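Local coordinates for protein levoglucosan dehydrogenase (Pseudarthrobacter phenanthrenivorans, PDB 6A3F) that catalyses the NAD(+)-dependent oxidation of levoglucosan to 3-dehydrolevoglucosan, working as a homotetramer of the Gfo/Idh/MocA family, at residues V228-S233 / E395-E400; E315-F320 / R328-V333. All blocks are in the same frame, centred on the assembly; numbering follows the deposited sequence.

Contact 1: V228-S233 / E395-E400; sequences VNAVLS and ESAAKE
In the C-terminal alpha/beta domain of this Gfo/Idh/MocA enzyme, the last turn of helix 380-399 presses Ser396 and Ala397 against Ala230 on strand 225-233 of the large mixed sheet. The short segments cross steeply, at -74°, with axes 6.2 Å apart, and this closeness rests on the small residues at the crossing: the CB atoms of Ala230 and Ala397 are 4.4 Å apart. The one direct hydrogen bond runs from strand backbone to helix side chain, Ala230 N to Ser396 OG at 2.8 Å, and it is bent, with an angle of 140° at the hydrogen. With chi1 at 161°, Ser396 turns OG away from its backbone N and out to the strand, where it also lies 3.1 Å from Asn229 CA. The same hydroxyl is hydrogen-bonded to the carbonyl O of Ser401, just beyond the helix. One residue on, Ala397 CA approaches Ala230 O at 3.4 Å in a CA-H...O contact, while its methyl CB sits beside CG and CD1 of Leu232. Two waters bridge the segments. One donates to both Ala230 O and Ala397 O, joining strand and helix carbonyls; the other accepts from Asn229 ND2 and donates to Glu400 O, where the chain leaves the helix with positive phi. Strand 267-274 lies alongside 225-233 in the sheet, and Trp402 of the second subunit packs on Val231 and Glu400, which places the helix end at a subunit boundary. Strand 225-233 thus has its Ala230 peptide polar groups satisfied from the helix side, the N-H by a serine hydroxyl and the carbonyl by a shared water, a mixed polar and methyl contact in place of a purely apolar one.

Contact 2: E315-F320 / R328-V333; sequences ELQVAF and RGFRTV. With SO4 (sulfate ion), chain C.
Strands 315-320 and 330-334 form an antiparallel beta hairpin at the end of the mixed sheet within this chain, where Leu316 pairs with Val333 and Val318 with Arg331 through two backbone hydrogen bonds each. Between them lies the non-hydrogen-bonded pair Gln317 and Thr332, with Gln317 CA 3.1 Å from Arg331 O in a CA-H...O contact. On the Val318 face, Val318 CG1 meets Val333 CG2 at 4.1 Å. On the other, Gln317 CG runs alongside Thr332 OG1, and Thr332 CG2 touches the carboxylate end of Glu315, whose OE2 forms a salt bridge with Arg312 of the fourth subunit. Ala319 CB sits over the face of the Phe330 ring, 3.8 Å from the centroid, a CH-pi contact. Residues 330-332 also pair with a strand of the third subunit, continuing the sheet across the interface. Arg331 turns one guanidinium face to the Phe320 ring edge, CZ 3.6 Å from CD2, the planes 82° apart, and NH2 forms a salt bridge with Asp323. One water accepts from both Arg331 NE and Phe320 N. A sulfate, probably from the crystallisation liquor and also bound by Gln324 N of the third subunit, accepts from Arg331 NH1 and NH2 at 3.0 Å to O2 and O4 respectively.

Contacts 1 and 2 draw on strands of the same mixed sheet, near its two ends within the chain, with centres 34 Å apart and no direct touch; along the chain, contact 2 is nested within the loop that contact 1 closes. Contact 2 is the more buried and covers more than twice the area, 596 against 248 Å². It is a strand-to-strand pairing knit by regular backbone hydrogen bonds, whereas contact 1, only partly buried, sets a helix end across a strand through one serine hydroxyl, methyl packing and bridging waters. Both reach the second subunit, but contact 2 also meets the third and fourth, adding an anion-bound arginine and salt bridges that reach beyond its two strands.

Contact 1: V228-S233 / E395-E400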
loop_
_atom_site.group_PDB
_atom_site.type_symbol
_atom_site.label_atom_id
_atom_site.label_comp_id
_atom_site.label_asym_id
_atom_site.label_seq_id
_atom_site.Cartn_x
_atom_site.Cartn_y
_atom_site.Cartn_z
ATOM N N VAL B 228 -18.611 -27.438 6.276
ATOM C CA VAL B 228 -18.886 -26.013 6.060
ATOM C C VAL B 228 -20.136 -25.542 6.822
ATOM O O VAL B 228 -21.048 -26.312 7.174
ATOM C CB VAL B 228 -19.047 -25.748 4.550
ATOM C CG1 VAL B 228 -17.780 -26.039 3.765
ATOM C CG2 VAL B 228 -20.229 -26.559 3.990
ATOM N N ASN B 229 -20.218 -24.225 7.025
ATOM C CA ASN B 229 -21.353 -23.597 7.658
ATOM C C ASN B 229 -21.514 -22.202 7.045
ATOM O O ASN B 229 -20.581 -21.350 7.134
ATOM C CB ASN B 229 -21.185 -23.528 9.176
ATOM C CG ASN B 229 -22.483 -23.357 9.949
ATOM O OD1 ASN B 229 -23.348 -22.576 9.596
ATOM N ND2 ASN B 229 -22.613 -24.080 11.041
ATOM N N ALA B 230 -22.644 -21.962 6.370
ATOM C CA ALA B 230 -22.691 -20.860 5.410
ATOM C C ALA B 230 -23.938 -19.995 5.561
ATOM O O ALA B 230 -24.948 -20.377 6.134
ATOM C CB ALA B 230 -22.608 -21.364 3.991
ATOM N N VAL B 231 -23.840 -18.815 4.941
ATOM C CA VAL B 231 -24.956 -17.919 4.742
ATOM C C VAL B 231 -24.902 -17.421 3.300
ATOM O O VAL B 231 -23.875 -16.894 2.883
ATOM C CB VAL B 231 -24.957 -16.721 5.718
ATOM C CG1 VAL B 231 -26.084 -15.726 5.391
ATOM C CG2 VAL B 231 -25.019 -17.159 7.174
ATOM N N LEU B 232 -26.031 -17.515 2.570
ATOM C CA LEU B 232 -26.150 -16.925 1.239
ATOM C C LEU B 232 -27.066 -15.706 1.286
ATOM O O LEU B 232 -28.104 -15.735 1.927
ATOM C CB LEU B 232 -26.732 -17.961 0.281
ATOM C CG LEU B 232 -25.922 -19.228 0.103
ATOM C CD1 LEU B 232 -26.774 -20.276 -0.601
ATOM C CD2 LEU B 232 -24.651 -18.965 -0.686
ATOM N N SER B 233 -26.708 -14.667 0.558
ATOM C CA SER B 233 -27.449 -13.467 0.546
ATOM C C SER B 233 -27.695 -13.039 -0.897
ATOM O O SER B 233 -26.830 -13.231 -1.780
ATOM C CB SER B 233 -26.744 -12.386 1.317
ATOM O OG SER B 233 -26.447 -12.794 2.644
ATOM N N GLU B 395 -26.780 -26.412 1.116
ATOM C CA GLU B 395 -27.535 -27.162 2.137
ATOM C C GLU B 395 -27.295 -26.579 3.543
ATOM O O GLU B 395 -28.234 -26.363 4.348
ATOM C CB GLU B 395 -27.067 -28.600 2.087
ATOM C CG GLU B 395 -27.823 -29.493 3.049
ATOM C CD GLU B 395 -27.286 -30.898 3.158
ATOM O OE1 GLU B 395 -26.489 -31.310 2.294
ATOM O OE2 GLU B 395 -27.678 -31.584 4.116
ATOM N N SER B 396 -26.025 -26.317 3.872
ATOM C CA SER B 396 -25.714 -25.669 5.141
ATOM C C SER B 396 -26.492 -24.358 5.337
ATOM O O SER B 396 -27.014 -24.060 6.452
ATOM C CB SER B 396 -24.229 -25.395 5.292
ATOM O OG SER B 396 -24.071 -24.416 6.297
ATOM N N ALA B 397 -26.499 -23.507 4.300
ATOM C CA ALA B 397 -27.169 -22.221 4.384
ATOM C C ALA B 397 -28.684 -22.407 4.609
ATOM O O ALA B 397 -29.300 -21.620 5.344
ATOM C CB ALA B 397 -26.914 -21.387 3.153
ATOM N N ALA B 398 -29.241 -23.392 3.937
ATOM C CA ALA B 398 -30.700 -23.632 4.034
ATOM C C ALA B 398 -31.057 -24.147 5.431
ATOM O O ALA B 398 -32.062 -23.718 5.985
ATOM C CB ALA B 398 -31.128 -24.620 2.983
ATOM N N LYS B 399 -30.264 -25.074 5.946
ATOM C CA LYS B 399 -30.543 -25.726 7.241
ATOM C C LYS B 399 -29.947 -24.965 8.411
ATOM O O LYS B 399 -30.188 -25.364 9.512
ATOM C CB LYS B 399 -29.978 -27.137 7.263
ATOM C CG LYS B 399 -30.798 -28.051 6.389
ATOM C CD LYS B 399 -30.241 -29.411 6.287
ATOM C CE LYS B 399 -31.116 -30.264 5.397
ATOM N NZ LYS B 399 -30.490 -31.581 5.189
ATOM N N GLU B 400 -29.166 -23.921 8.136
ATOM C CA GLU B 400 -28.470 -23.144 9.127
ATOM C C GLU B 400 -27.658 -24.051 10.036
ATOM O O GLU B 400 -27.619 -23.863 11.243
ATOM C CB GLU B 400 -29.453 -22.261 9.878
ATOM C CG GLU B 400 -30.197 -21.345 8.938
ATOM C CD GLU B 400 -31.114 -20.354 9.632
ATOM O OE1 GLU B 400 -31.119 -20.324 10.866
ATOM O OE2 GLU B 400 -31.807 -19.601 8.927
HETATM O O HOH W 1 -24.919 -24.119 12.802
HETATM O O HOH W 2 -27.774 -19.540 6.605
#

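Contact 2: E315-F320 / R328-V333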
loop_
_atom_site.group_PDB
_atom_site.type_symbol
_atom_site.label_atom_id
_atom_site.label_comp_id
_atom_site.label_asym_id
_atom_site.label_seq_id
_atom_site.Cartn_x
_atom_site.Cartn_y
_atom_site.Cartn_z
ATOM N N GLU B 315 2.710 -9.629 -6.835
ATOM C CA GLU B 315 3.178 -9.598 -5.498
ATOM C C GLU B 315 2.685 -10.803 -4.707
ATOM O O GLU B 315 1.507 -11.187 -4.801
ATOM C CB GLU B 315 2.625 -8.384 -4.742
ATOM C CG GLU B 315 3.167 -7.073 -5.230
ATOM C CD GLU B 315 2.500 -5.853 -4.622
ATOM O OE1 GLU B 315 1.873 -5.957 -3.547
ATOM O OE2 GLU B 315 2.635 -4.797 -5.229
ATOM N N LEU B 316 3.563 -11.290 -3.824
ATOM C CA LEU B 316 3.177 -12.120 -2.695
ATOM C C LEU B 316 3.745 -11.528 -1.403
ATOM O O LEU B 316 4.893 -11.174 -1.387
ATOM C CB LEU B 316 3.674 -13.562 -2.843
ATOM C CG LEU B 316 3.076 -14.529 -1.819
ATOM C CD1 LEU B 316 1.586 -14.782 -2.087
ATOM C CD2 LEU B 316 3.813 -15.865 -1.853
ATOM N N GLN B 317 2.947 -11.426 -0.356
ATOM C CA GLN B 317 3.447 -10.976 0.908
ATOM C C GLN B 317 3.713 -12.192 1.807
ATOM O O GLN B 317 2.846 -13.068 1.948
ATOM C CB GLN B 317 2.496 -9.991 1.568
ATOM C CG GLN B 317 2.283 -8.754 0.714
ATOM C CD GLN B 317 1.330 -7.781 1.353
ATOM O OE1 GLN B 317 0.279 -7.465 0.800
ATOM N NE2 GLN B 317 1.694 -7.272 2.508
ATOM N N VAL B 318 4.863 -12.196 2.460
ATOM C CA VAL B 318 5.186 -13.320 3.376
ATOM C C VAL B 318 5.949 -12.794 4.578
ATOM O O VAL B 318 6.834 -11.983 4.406
ATOM C CB VAL B 318 5.954 -14.447 2.676
ATOM C CG1 VAL B 318 7.246 -14.002 2.003
ATOM C CG2 VAL B 318 6.183 -15.642 3.606
ATOM N N ALA B 319 5.545 -13.252 5.771
ATOM C CA ALA B 319 6.165 -12.875 7.017
ATOM C C ALA B 319 6.722 -14.154 7.637
ATOM O O ALA B 319 5.945 -15.070 7.813
ATOM C CB ALA B 319 5.162 -12.201 7.927
ATOM N N PHE B 320 8.042 -14.188 7.889
ATOM C CA PHE B 320 8.710 -15.306 8.569
ATOM C C PHE B 320 8.960 -14.993 10.043
ATOM O O PHE B 320 9.615 -14.012 10.433
ATOM C CB PHE B 320 9.988 -15.685 7.823
ATOM C CG PHE B 320 9.770 -16.097 6.401
ATOM C CD1 PHE B 320 9.095 -17.285 6.100
ATOM C CD2 PHE B 320 10.190 -15.283 5.357
ATOM C CE1 PHE B 320 8.923 -17.681 4.790
ATOM C CE2 PHE B 320 9.983 -15.669 4.046
ATOM C CZ PHE B 320 9.365 -16.871 3.758
ATOM N N ARG B 328 11.335 -7.823 11.627
ATOM C CA ARG B 328 10.271 -8.736 11.285
ATOM C C ARG B 328 9.207 -7.978 10.513
ATOM O O ARG B 328 8.982 -6.817 10.805
ATOM C CB ARG B 328 9.521 -9.234 12.528
ATOM C CG ARG B 328 10.370 -10.175 13.372
ATOM C CD ARG B 328 9.638 -11.083 14.321
ATOM N NE ARG B 328 10.652 -11.865 15.016
ATOM C CZ ARG B 328 10.709 -11.977 16.324
ATOM N NH1 ARG B 328 9.798 -11.363 17.058
ATOM N NH2 ARG B 328 11.626 -12.742 16.897
ATOM N N GLY B 329 8.566 -8.666 9.587
ATOM C CA GLY B 329 7.332 -8.179 8.981
ATOM C C GLY B 329 7.084 -8.803 7.632
ATOM O O GLY B 329 7.905 -9.621 7.094
ATOM N N PHE B 330 5.957 -8.434 7.018
ATOM C CA PHE B 330 5.721 -8.965 5.708
ATOM C C PHE B 330 6.674 -8.374 4.660
ATOM O O PHE B 330 6.792 -7.115 4.496
ATOM C CB PHE B 330 4.299 -8.638 5.224
ATOM C CG PHE B 330 3.256 -9.509 5.879
ATOM C CD1 PHE B 330 2.923 -10.739 5.332
ATOM C CD2 PHE B 330 2.582 -9.075 6.993
ATOM C CE1 PHE B 330 1.981 -11.543 5.947
ATOM C CE2 PHE B 330 1.618 -9.872 7.605
ATOM C CZ PHE B 330 1.308 -11.095 7.063
ATOM N N ARG B 331 7.269 -9.282 3.897
ATOM C CA ARG B 331 8.029 -8.975 2.699
ATOM C C ARG B 331 7.081 -8.969 1.495
ATOM O O ARG B 331 6.373 -9.944 1.256
ATOM C CB ARG B 331 9.089 -10.041 2.382
ATOM C CG ARG B 331 9.955 -10.399 3.587
ATOM C CD ARG B 331 10.912 -11.532 3.290
ATOM N NE ARG B 331 11.567 -11.976 4.512
ATOM C CZ ARG B 331 12.619 -12.758 4.559
ATOM N NH1 ARG B 331 13.221 -13.127 3.441
ATOM N NH2 ARG B 331 13.095 -13.143 5.727
ATOM N N THR B 332 7.231 -7.968 0.646
ATOM C CA THR B 332 6.547 -7.917 -0.627
ATOM C C THR B 332 7.450 -8.473 -1.739
ATOM O O THR B 332 8.430 -7.806 -2.187
ATOM C CB THR B 332 6.128 -6.472 -0.935
ATOM O OG1 THR B 332 5.221 -6.064 0.074
ATOM C CG2 THR B 332 5.428 -6.356 -2.260
ATOM N N VAL B 333 7.175 -9.695 -2.151
ATOM C CA VAL B 333 7.984 -10.420 -3.084
ATOM C C VAL B 333 7.333 -10.330 -4.462
ATOM O O VAL B 333 6.154 -10.752 -4.619
ATOM C CB VAL B 333 8.165 -11.900 -2.666
ATOM C CG1 VAL B 333 9.015 -12.651 -3.695
ATOM C CG2 VAL B 333 8.744 -12.017 -1.281
HETATM S S SO4 C . 15.878 -15.283 4.526
HETATM O O1 SO4 C . 14.794 -16.230 5.000
HETATM O O2 SO4 C . 15.547 -14.920 3.140
HETATM O O3 SO4 C . 17.264 -15.856 4.556
HETATM O O4 SO4 C . 15.880 -14.064 5.365
HETATM O O HOH W 3 9.639 -11.937 6.897
HETATM O O HOH W 4 8.331 -11.538 9.960
#